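Local coordinates for mannonate dehydratase (Streptococcus suis, PDB 3BDK), which probably catalyses the dehydration of D-mannonate to 2-dehydro-3-deoxy-D-gluconate, and carries a manganese ion and bound D-mannose in this structure, at residues 110-121 with 208-217; 125-133 with 221-232. All coordinates share one frame; numbering follows the deposited sequence.

How the contacts relate
Both contacts belong to one xylose isomerase-like TIM barrel and involve the same two neighbouring strands, 120-123 and 215-218. Along the chain the segments alternate: 110-121, 125-133, 208-217, 221-232. Contact 1 joins the helix-to-strand turns leading into the strands and the first residues of the strands themselves. Contact 2 joins the long loops that leave the same strands, at the end of the barrel where D-mannose and manganese lie. The two centres are about 27 Å apart, and no touch links the contacts beyond the adjoining sequence. Contact 1 therefore pairs the strands at their starts, and contact 2, in the loops beyond their ends, supplies three of the nine residues that line the sugar pocket.

Contact 1: residues 110-121 with 208-217; sequences IRNVGAAGIPVV and TAEEAGVKMA
Val214 wedges against Ile110 and Val121 where two neighbouring parallel strands of the TIM barrel, 120-123 and 215-218, begin beside the ends of helices 99-114 and 191-210. In each segment a helix leads through a short turn into a strand. Val214 CB lies 4.1 Å from Ile110 CG2 on the neighbouring helix. There the side chain forks: CG1, anti to the backbone N (chi1 177°), goes to the strand and meets Val121 CG2 at 3.4 Å, while CG2 turns to the last helical turn, 3.5 Å from Gly114 N and also against Val113 CG1. One valine thus packs on both helix and strand. Ile110 spreads in a similar way, its CG2 on Ala209 CB and its CD1 on Met216 CE, crossing the methionine at about a right angle.

The strands are tied by the backbone: Lys215 N bonds to Pro119 O, Val121 N to Lys215 O, and Ala217 N to Val121 O. Val120, Lys215 and Ala217 share the face that touches strand 282-286, whereas Val121 and Met216 lie side by side on the face toward the helices. Gly114 comes close to the turn after helix 191-210 in a CA-H...O contact, its CA 3.3 Å from Ala212 O.

At the surface Arg111 forms a salt bridge with Glu211. Thr208 CG2 covers one face of the guanidinium, and Arg111 NH2 meets Glu211 OE1 at 2.8 Å, with the oxygen only 3° out of the guanidinium plane.

Contact 2: residues 125-133 with 221-232; sequences FMPVFDWTR and DDPPYGIFGLPR. With DNO (D-mannose), chain C.
Asp222 and Trp131 meet at the sugar pocket, on loops that follow strands 120-123 and 215-218 of the TIM barrel. Asp222 OD2 is 2.9 Å from O1 of D-mannose and its side chain about 6 Å from the manganese ion. The Trp131 ring turns its edge to O4 of the sugar, NE1 lying 2.9 Å from it, and Asp130 also lines the pocket. Trp131 reaches in with CG set between its backbone N and carbonyl carbon (chi1 54°). Its CA-H points at Asp222 O, with 3.1 Å between Trp131 CA and that oxygen.

The next shell sets Asp222 in place. Arg133 crosses it at about a right angle in a salt bridge, NH1 giving a 2.9 Å bond to Asp222 OD1 on its syn side, with the guanidinium and carboxylate planes 58° apart. The same NH1 also bonds to Thr132 O, and NH2 has a second acid, Glu299, so the guanidinium is held from several directions. On the backbone side, Asp222 N points almost straight at Met126 SD in a weak bond.

Further out, Met126 CG lies 3.8 Å above the centre of the Arg232 guanidinium. Arg232 NH2 is shared between the carbonyls of the two loops, bonding to Pro127 O across the contact and to Pro231 O beside it. Beyond this is an apolar cluster, of which Val128 and Leu230 also touch helix 176-187: Phe129 CE1 touches Leu230 CD1 and Phe228 CD2, and Val128 puts CG1 over the centre of the Phe129 ring and CG2 3.5 Å from Leu230 CD2.

Contact 1: residues 110-121 with 208-217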
loop_
_atom_site.group_PDB
_atom_site.type_symbol
_atom_site.label_atom_id
_atom_site.label_comp_id
_atom_site.label_asym_id
_atom_site.label_seq_id
_atom_site.Cartn_x
_atom_site.Cartn_y
_atom_site.Cartn_z
ATOM N N ILE A 110 -4.270 24.431 -24.141
ATOM C CA ILE A 110 -3.543 24.929 -22.984
ATOM C C ILE A 110 -4.369 25.997 -22.295
ATOM O O ILE A 110 -4.354 26.085 -21.072
ATOM C CB ILE A 110 -2.156 25.544 -23.322
ATOM C CG1 ILE A 110 -1.432 24.795 -24.453
ATOM C CG2 ILE A 110 -1.308 25.653 -22.055
ATOM C CD1 ILE A 110 -0.918 23.419 -24.103
ATOM N N ARG A 111 -5.071 26.813 -23.081
ATOM C CA ARG A 111 -5.844 27.928 -22.521
ATOM C C ARG A 111 -7.143 27.437 -21.864
ATOM O O ARG A 111 -7.393 27.728 -20.696
ATOM C CB ARG A 111 -6.103 29.024 -23.573
ATOM C CG ARG A 111 -4.986 30.095 -23.685
ATOM C CD ARG A 111 -5.313 31.186 -24.755
ATOM N NE ARG A 111 -5.493 30.615 -26.095
ATOM C CZ ARG A 111 -4.619 30.732 -27.092
ATOM N NH1 ARG A 111 -4.880 30.157 -28.264
ATOM N NH2 ARG A 111 -3.493 31.430 -26.927
ATOM N N ASN A 112 -7.941 26.680 -22.612
ATOM C CA ASN A 112 -9.099 25.976 -22.064
ATOM C C ASN A 112 -8.833 25.213 -20.743
ATOM O O ASN A 112 -9.666 25.229 -19.827
ATOM C CB ASN A 112 -9.686 25.047 -23.132
ATOM C CG ASN A 112 -10.490 25.803 -24.170
ATOM O OD1 ASN A 112 -10.796 26.976 -23.980
ATOM N ND2 ASN A 112 -10.836 25.145 -25.265
ATOM N N VAL A 113 -7.667 24.567 -20.651
ATOM C CA VAL A 113 -7.248 23.825 -19.455
ATOM C C VAL A 113 -6.856 24.765 -18.300
ATOM O O VAL A 113 -7.192 24.504 -17.138
ATOM C CB VAL A 113 -6.120 22.805 -19.800
ATOM C CG1 VAL A 113 -5.346 22.347 -18.564
ATOM C CG2 VAL A 113 -6.701 21.613 -20.575
ATOM N N GLY A 114 -6.168 25.860 -18.616
ATOM C CA GLY A 114 -5.927 26.930 -17.636
ATOM C C GLY A 114 -7.241 27.562 -17.184
ATOM O O GLY A 114 -7.343 28.076 -16.059
ATOM N N ALA A 115 -8.241 27.501 -18.073
ATOM C CA ALA A 115 -9.606 27.948 -17.800
ATOM C C ALA A 115 -10.394 26.870 -17.030
ATOM O O ALA A 115 -11.596 26.658 -17.274
ATOM C CB ALA A 115 -10.316 28.312 -19.107
ATOM N N ALA A 116 -9.704 26.191 -16.109
ATOM C CA ALA A 116 -10.306 25.128 -15.311
ATOM C C ALA A 116 -9.501 24.865 -14.060
ATOM O O ALA A 116 -9.794 23.933 -13.316
ATOM C CB ALA A 116 -10.442 23.865 -16.124
ATOM N N GLY A 117 -8.482 25.680 -13.821
ATOM C CA GLY A 117 -7.715 25.596 -12.574
ATOM C C GLY A 117 -6.679 24.482 -12.532
ATOM O O GLY A 117 -5.703 24.571 -11.774
ATOM N N ILE A 118 -6.899 23.439 -13.339
ATOM C CA ILE A 118 -5.942 22.340 -13.532
ATOM C C ILE A 118 -4.569 22.845 -13.989
ATOM O O ILE A 118 -4.441 23.290 -15.134
ATOM C CB ILE A 118 -6.436 21.337 -14.590
ATOM C CG1 ILE A 118 -7.895 20.939 -14.354
ATOM C CG2 ILE A 118 -5.525 20.112 -14.601
ATOM C CD1 ILE A 118 -8.556 20.233 -15.534
ATOM N N PRO A 119 -3.543 22.750 -13.101
ATOM C CA PRO A 119 -2.224 23.399 -13.215
ATOM C C PRO A 119 -1.070 22.635 -13.902
ATOM O O PRO A 119 0.044 23.166 -13.981
ATOM C CB PRO A 119 -1.848 23.655 -11.753
ATOM C CG PRO A 119 -2.659 22.672 -10.948
ATOM C CD PRO A 119 -3.631 21.974 -11.852
ATOM N N VAL A 120 -1.311 21.423 -14.394
ATOM C CA VAL A 120 -0.245 20.648 -15.033
ATOM C C VAL A 120 -0.735 19.848 -16.232
ATOM O O VAL A 120 -1.830 19.267 -16.198
ATOM C CB VAL A 120 0.489 19.700 -14.038
ATOM C CG1 VAL A 120 1.435 18.763 -14.775
ATOM C CG2 VAL A 120 1.270 20.494 -12.973
ATOM N N VAL A 121 0.082 19.830 -17.291
ATOM C CA VAL A 121 -0.185 19.015 -18.484
ATOM C C VAL A 121 1.035 18.156 -18.862
ATOM O O VAL A 121 2.072 18.686 -19.272
ATOM C CB VAL A 121 -0.619 19.884 -19.699
ATOM C CG1 VAL A 121 -0.812 19.025 -20.928
ATOM C CG2 VAL A 121 -1.901 20.632 -19.398
ATOM N N THR A 208 2.122 30.738 -24.296
ATOM C CA THR A 208 0.713 30.336 -24.257
ATOM C C THR A 208 0.375 29.660 -22.934
ATOM O O THR A 208 -0.716 29.837 -22.411
ATOM C CB THR A 208 0.368 29.357 -25.425
ATOM O OG1 THR A 208 0.863 29.876 -26.674
ATOM C CG2 THR A 208 -1.139 29.103 -25.536
ATOM N N ALA A 209 1.326 28.900 -22.393
ATOM C CA ALA A 209 1.133 28.115 -21.167
ATOM C C ALA A 209 1.435 28.911 -19.920
ATOM O O ALA A 209 0.791 28.717 -18.898
ATOM C CB ALA A 209 1.983 26.850 -21.196
ATOM N N GLU A 210 2.423 29.793 -19.982
ATOM C CA GLU A 210 2.622 30.752 -18.903
ATOM C C GLU A 210 1.445 31.737 -18.885
ATOM O O GLU A 210 1.094 32.281 -17.830
ATOM C CB GLU A 210 3.941 31.495 -19.064
ATOM C CG GLU A 210 5.180 30.632 -18.853
ATOM C CD GLU A 210 6.430 31.255 -19.461
ATOM O OE1 GLU A 210 7.405 31.499 -18.704
ATOM O OE2 GLU A 210 6.422 31.514 -20.693
ATOM N N GLU A 211 0.827 31.935 -20.055
ATOM C CA GLU A 211 -0.339 32.816 -20.187
ATOM C C GLU A 211 -1.600 32.200 -19.550
ATOM O O GLU A 211 -2.499 32.929 -19.115
ATOM C CB GLU A 211 -0.505 33.344 -21.651
ATOM C CG GLU A 211 -1.667 32.842 -22.591
ATOM C CD GLU A 211 -1.555 33.389 -24.077
ATOM O OE1 GLU A 211 -2.356 32.989 -24.960
ATOM O OE2 GLU A 211 -0.649 34.208 -24.367
ATOM N N ALA A 212 -1.619 30.870 -19.417
ATOM C CA ALA A 212 -2.771 30.157 -18.832
ATOM C C ALA A 212 -2.561 29.605 -17.399
ATOM O O ALA A 212 -3.455 28.950 -16.845
ATOM C CB ALA A 212 -3.259 29.043 -19.790
ATOM N N GLY A 213 -1.394 29.873 -16.810
ATOM C CA GLY A 213 -1.027 29.331 -15.488
ATOM C C GLY A 213 -0.521 27.884 -15.478
ATOM O O GLY A 213 0.152 27.455 -14.520
ATOM N N VAL A 214 -0.856 27.149 -16.541
ATOM C CA VAL A 214 -0.579 25.720 -16.721
ATOM C C VAL A 214 0.910 25.397 -16.890
ATOM O O VAL A 214 1.575 26.007 -17.729
ATOM C CB VAL A 214 -1.310 25.212 -17.994
ATOM C CG1 VAL A 214 -1.002 23.754 -18.264
ATOM C CG2 VAL A 214 -2.811 25.431 -17.891
ATOM N N LYS A 215 1.426 24.435 -16.116
ATOM C CA LYS A 215 2.832 23.987 -16.255
ATOM C C LYS A 215 2.958 22.701 -17.079
ATOM O O LYS A 215 2.246 21.712 -16.829
ATOM C CB LYS A 215 3.513 23.759 -14.896
ATOM C CG LYS A 215 3.371 24.880 -13.898
ATOM C CD LYS A 215 4.242 24.639 -12.676
ATOM C CE LYS A 215 3.530 25.115 -11.407
ATOM N NZ LYS A 215 4.458 25.236 -10.237
ATOM N N MET A 216 3.859 22.717 -18.056
ATOM C CA MET A 216 4.054 21.571 -18.937
ATOM C C MET A 216 5.071 20.595 -18.356
ATOM O O MET A 216 6.038 21.003 -17.710
ATOM C CB MET A 216 4.501 22.033 -20.325
ATOM C CG MET A 216 3.574 23.051 -20.969
ATOM S SD MET A 216 1.868 22.475 -21.065
ATOM C CE MET A 216 1.950 21.408 -22.501
ATOM N N ALA A 217 4.848 19.306 -18.589
ATOM C CA ALA A 217 5.673 18.264 -17.989
ATOM C C ALA A 217 5.792 17.056 -18.910
ATOM O O ALA A 217 4.827 16.317 -19.109
ATOM C CB ALA A 217 5.107 17.852 -16.639
HETATM O O HOH W 1 -5.438 28.903 -14.825
#

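Contact 2: residues 125-133 with 221-232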
loop_
_atom_site.group_PDB
_atom_site.type_symbol
_atom_site.label_atom_id
_atom_site.label_comp_id
_atom_site.label_asym_id
_atom_site.label_seq_id
_atom_site.Cartn_x
_atom_site.Cartn_y
_atom_site.Cartn_z
ATOM N N PHE A 125 7.085 13.257 -26.532
ATOM C CA PHE A 125 7.634 13.579 -27.850
ATOM C C PHE A 125 8.359 12.355 -28.413
ATOM O O PHE A 125 9.573 12.360 -28.635
ATOM C CB PHE A 125 8.553 14.800 -27.783
ATOM C CG PHE A 125 8.451 15.698 -28.985
ATOM C CD1 PHE A 125 7.508 16.725 -29.024
ATOM C CD2 PHE A 125 9.284 15.508 -30.091
ATOM C CE1 PHE A 125 7.409 17.559 -30.140
ATOM C CE2 PHE A 125 9.195 16.341 -31.207
ATOM C CZ PHE A 125 8.258 17.366 -31.231
ATOM N N MET A 126 7.577 11.309 -28.647
ATOM C CA MET A 126 8.088 10.009 -28.962
ATOM C C MET A 126 7.527 9.570 -30.297
ATOM O O MET A 126 6.334 9.293 -30.425
ATOM C CB MET A 126 7.686 9.025 -27.871
ATOM C CG MET A 126 8.687 7.899 -27.626
ATOM S SD MET A 126 8.084 6.637 -26.473
ATOM C CE MET A 126 7.292 7.668 -25.225
ATOM N N PRO A 127 8.386 9.511 -31.313
ATOM C CA PRO A 127 7.951 9.070 -32.620
ATOM C C PRO A 127 7.155 7.788 -32.515
ATOM O O PRO A 127 7.499 6.932 -31.698
ATOM C CB PRO A 127 9.263 8.790 -33.331
ATOM C CG PRO A 127 10.226 9.733 -32.708
ATOM C CD PRO A 127 9.812 9.885 -31.291
ATOM N N VAL A 128 6.085 7.701 -33.309
ATOM C CA VAL A 128 5.328 6.483 -33.581
ATOM C C VAL A 128 4.489 5.937 -32.413
ATOM O O VAL A 128 3.264 6.036 -32.438
ATOM C CB VAL A 128 6.217 5.370 -34.195
ATOM C CG1 VAL A 128 5.355 4.299 -34.827
ATOM C CG2 VAL A 128 7.139 5.938 -35.238
ATOM N N PHE A 129 5.142 5.352 -31.410
ATOM C CA PHE A 129 4.457 4.747 -30.264
ATOM C C PHE A 129 4.707 5.578 -29.018
ATOM O O PHE A 129 5.676 6.331 -28.976
ATOM C CB PHE A 129 4.988 3.335 -29.991
ATOM C CG PHE A 129 5.220 2.511 -31.228
ATOM C CD1 PHE A 129 6.484 2.447 -31.804
ATOM C CD2 PHE A 129 4.181 1.791 -31.805
ATOM C CE1 PHE A 129 6.712 1.684 -32.956
ATOM C CE2 PHE A 129 4.394 1.034 -32.950
ATOM C CZ PHE A 129 5.668 0.980 -33.529
ATOM N N ASP A 130 3.850 5.417 -28.001
ATOM C CA ASP A 130 4.082 6.049 -26.696
ATOM C C ASP A 130 4.720 5.118 -25.663
ATOM O O ASP A 130 5.111 5.543 -24.566
ATOM C CB ASP A 130 2.788 6.614 -26.148
ATOM C CG ASP A 130 2.125 7.558 -27.112
ATOM O OD1 ASP A 130 0.866 7.524 -27.168
ATOM O OD2 ASP A 130 2.862 8.315 -27.811
ATOM N N TRP A 131 4.813 3.850 -26.026
ATOM C CA TRP A 131 5.525 2.857 -25.244
ATOM C C TRP A 131 5.566 1.581 -26.072
ATOM O O TRP A 131 4.837 1.438 -27.057
ATOM C CB TRP A 131 4.833 2.616 -23.895
ATOM C CG TRP A 131 3.379 2.270 -24.025
ATOM C CD1 TRP A 131 2.333 3.135 -24.029
ATOM C CD2 TRP A 131 2.814 0.962 -24.198
ATOM N NE1 TRP A 131 1.148 2.457 -24.182
ATOM C CE2 TRP A 131 1.412 1.122 -24.293
ATOM C CE3 TRP A 131 3.355 -0.329 -24.281
ATOM C CZ2 TRP A 131 0.537 0.038 -24.456
ATOM C CZ3 TRP A 131 2.475 -1.414 -24.453
ATOM C CH2 TRP A 131 1.089 -1.217 -24.536
ATOM N N THR A 132 6.414 0.651 -25.664
ATOM C CA THR A 132 6.538 -0.618 -26.345
ATOM C C THR A 132 6.803 -1.672 -25.286
ATOM O O THR A 132 7.707 -1.521 -24.456
ATOM C CB THR A 132 7.700 -0.551 -27.333
ATOM O OG1 THR A 132 7.418 0.443 -28.323
ATOM C CG2 THR A 132 7.955 -1.897 -28.017
ATOM N N ARG A 133 6.002 -2.725 -25.298
ATOM C CA ARG A 133 6.269 -3.874 -24.467
ATOM C C ARG A 133 6.278 -5.087 -25.377
ATOM O O ARG A 133 5.647 -5.068 -26.430
ATOM C CB ARG A 133 5.208 -4.024 -23.375
ATOM C CG ARG A 133 5.151 -2.881 -22.352
ATOM C CD ARG A 133 6.502 -2.669 -21.626
ATOM N NE ARG A 133 6.396 -1.659 -20.582
ATOM C CZ ARG A 133 6.766 -0.385 -20.711
ATOM N NH1 ARG A 133 7.299 0.055 -21.848
ATOM N NH2 ARG A 133 6.601 0.453 -19.690
ATOM N N ASP A 221 11.014 9.168 -22.545
ATOM C CA ASP A 221 10.911 8.166 -23.600
ATOM C C ASP A 221 10.910 6.754 -23.023
ATOM O O ASP A 221 11.743 6.416 -22.182
ATOM C CB ASP A 221 12.058 8.323 -24.601
ATOM C CG ASP A 221 11.718 9.272 -25.732
ATOM O OD1 ASP A 221 12.620 9.585 -26.539
ATOM O OD2 ASP A 221 10.550 9.705 -25.817
ATOM N N ASP A 222 9.968 5.936 -23.478
ATOM C CA ASP A 222 9.623 4.702 -22.784
ATOM C C ASP A 222 9.478 3.539 -23.761
ATOM O O ASP A 222 8.421 3.353 -24.364
ATOM C CB ASP A 222 8.331 4.880 -21.983
ATOM C CG ASP A 222 7.809 3.573 -21.419
ATOM O OD1 ASP A 222 8.575 2.586 -21.397
ATOM O OD2 ASP A 222 6.635 3.533 -20.998
ATOM N N PRO A 223 10.545 2.762 -23.911
ATOM C CA PRO A 223 11.755 2.950 -23.104
ATOM C C PRO A 223 12.655 4.038 -23.680
ATOM O O PRO A 223 12.337 4.616 -24.718
ATOM C CB PRO A 223 12.447 1.590 -23.199
ATOM C CG PRO A 223 11.999 1.037 -24.505
ATOM C CD PRO A 223 10.586 1.512 -24.689
ATOM N N PRO A 224 13.768 4.310 -23.006
ATOM C CA PRO A 224 14.561 5.512 -23.279
ATOM C C PRO A 224 15.748 5.214 -24.188
ATOM O O PRO A 224 16.844 5.728 -23.960
ATOM C CB PRO A 224 15.052 5.924 -21.890
ATOM C CG PRO A 224 15.105 4.651 -21.123
ATOM C CD PRO A 224 13.961 3.819 -21.629
ATOM N N TYR A 225 15.527 4.391 -25.207
ATOM C CA TYR A 225 16.516 4.191 -26.260
ATOM C C TYR A 225 15.851 3.802 -27.575
ATOM O O TYR A 225 14.672 3.450 -27.605
ATOM C CB TYR A 225 17.530 3.121 -25.847
ATOM C CG TYR A 225 16.911 1.924 -25.162
ATOM C CD1 TYR A 225 16.188 0.983 -25.882
ATOM C CD2 TYR A 225 17.051 1.734 -23.793
ATOM C CE1 TYR A 225 15.621 -0.113 -25.261
ATOM C CE2 TYR A 225 16.487 0.641 -23.162
ATOM C CZ TYR A 225 15.774 -0.279 -23.900
ATOM O OH TYR A 225 15.210 -1.369 -23.277
ATOM N N GLY A 226 16.614 3.869 -28.661
ATOM C CA GLY A 226 16.082 3.587 -29.992
ATOM C C GLY A 226 15.549 2.178 -30.076
ATOM O O GLY A 226 16.239 1.234 -29.699
ATOM N N ILE A 227 14.308 2.033 -30.525
ATOM C CA ILE A 227 13.780 0.730 -30.945
ATOM C C ILE A 227 13.518 0.779 -32.430
ATOM O O ILE A 227 13.209 1.843 -32.967
ATOM C CB ILE A 227 12.446 0.358 -30.265
ATOM C CG1 ILE A 227 11.407 1.478 -30.465
ATOM C CG2 ILE A 227 12.681 -0.035 -28.807
ATOM C CD1 ILE A 227 10.158 1.463 -29.512
ATOM N N PHE A 228 13.640 -0.368 -33.096
ATOM C CA PHE A 228 13.203 -0.484 -34.475
ATOM C C PHE A 228 13.788 0.643 -35.337
ATOM O O PHE A 228 13.110 1.175 -36.242
ATOM C CB PHE A 228 11.673 -0.395 -34.528
ATOM C CG PHE A 228 10.969 -1.453 -33.741
ATOM C CD1 PHE A 228 11.350 -2.791 -33.846
ATOM C CD2 PHE A 228 9.878 -1.120 -32.954
ATOM C CE1 PHE A 228 10.682 -3.772 -33.160
ATOM C CE2 PHE A 228 9.190 -2.085 -32.264
ATOM C CZ PHE A 228 9.584 -3.412 -32.351
ATOM N N GLY A 229 15.021 1.037 -35.027
ATOM C CA GLY A 229 15.686 2.122 -35.750
ATOM C C GLY A 229 15.012 3.482 -35.701
ATOM O O GLY A 229 15.427 4.397 -36.412
ATOM N N LEU A 230 13.984 3.627 -34.867
ATOM C CA LEU A 230 13.352 4.925 -34.642
ATOM C C LEU A 230 14.134 5.744 -33.633
ATOM O O LEU A 230 14.696 5.183 -32.707
ATOM C CB LEU A 230 11.966 4.752 -34.073
ATOM C CG LEU A 230 10.856 4.108 -34.857
ATOM C CD1 LEU A 230 9.693 3.849 -33.871
ATOM C CD2 LEU A 230 10.468 5.028 -35.993
ATOM N N PRO A 231 14.152 7.081 -33.783
ATOM C CA PRO A 231 14.926 7.899 -32.858
ATOM C C PRO A 231 14.177 8.217 -31.539
ATOM O O PRO A 231 12.937 8.255 -31.529
ATOM C CB PRO A 231 15.175 9.165 -33.677
ATOM C CG PRO A 231 13.949 9.314 -34.452
ATOM C CD PRO A 231 13.495 7.915 -34.806
ATOM N N ARG A 232 14.927 8.404 -30.445
ATOM C CA ARG A 232 14.373 8.825 -29.162
ATOM C C ARG A 232 15.325 9.817 -28.561
ATOM O O ARG A 232 16.533 9.630 -28.652
ATOM C CB ARG A 232 14.234 7.655 -28.199
ATOM C CG ARG A 232 12.898 6.932 -28.235
ATOM C CD ARG A 232 12.801 5.905 -29.374
ATOM N NE ARG A 232 11.518 5.205 -29.316
ATOM C CZ ARG A 232 10.434 5.510 -30.037
ATOM N NH1 ARG A 232 9.314 4.801 -29.883
ATOM N NH2 ARG A 232 10.449 6.503 -30.921
HETATM C C1 DNO C . 2.753 4.275 -20.895
HETATM C C2 DNO C . 1.655 4.824 -19.969
HETATM C C3 DNO C . 0.254 4.992 -20.638
HETATM C C4 DNO C . 0.063 5.847 -21.933
HETATM C C5 DNO C . 0.862 7.175 -22.102
HETATM C C6 DNO C . 0.068 8.145 -22.986
HETATM O O1 DNO C . 3.835 3.909 -20.432
HETATM O O2 DNO C . 2.095 6.040 -19.337
HETATM O O3 DNO C . -0.644 5.515 -19.664
HETATM O O4 DNO C . 0.221 5.007 -23.084
HETATM O O5 DNO C . 1.149 7.838 -20.861
HETATM O O6 DNO C . 0.540 8.053 -24.333
#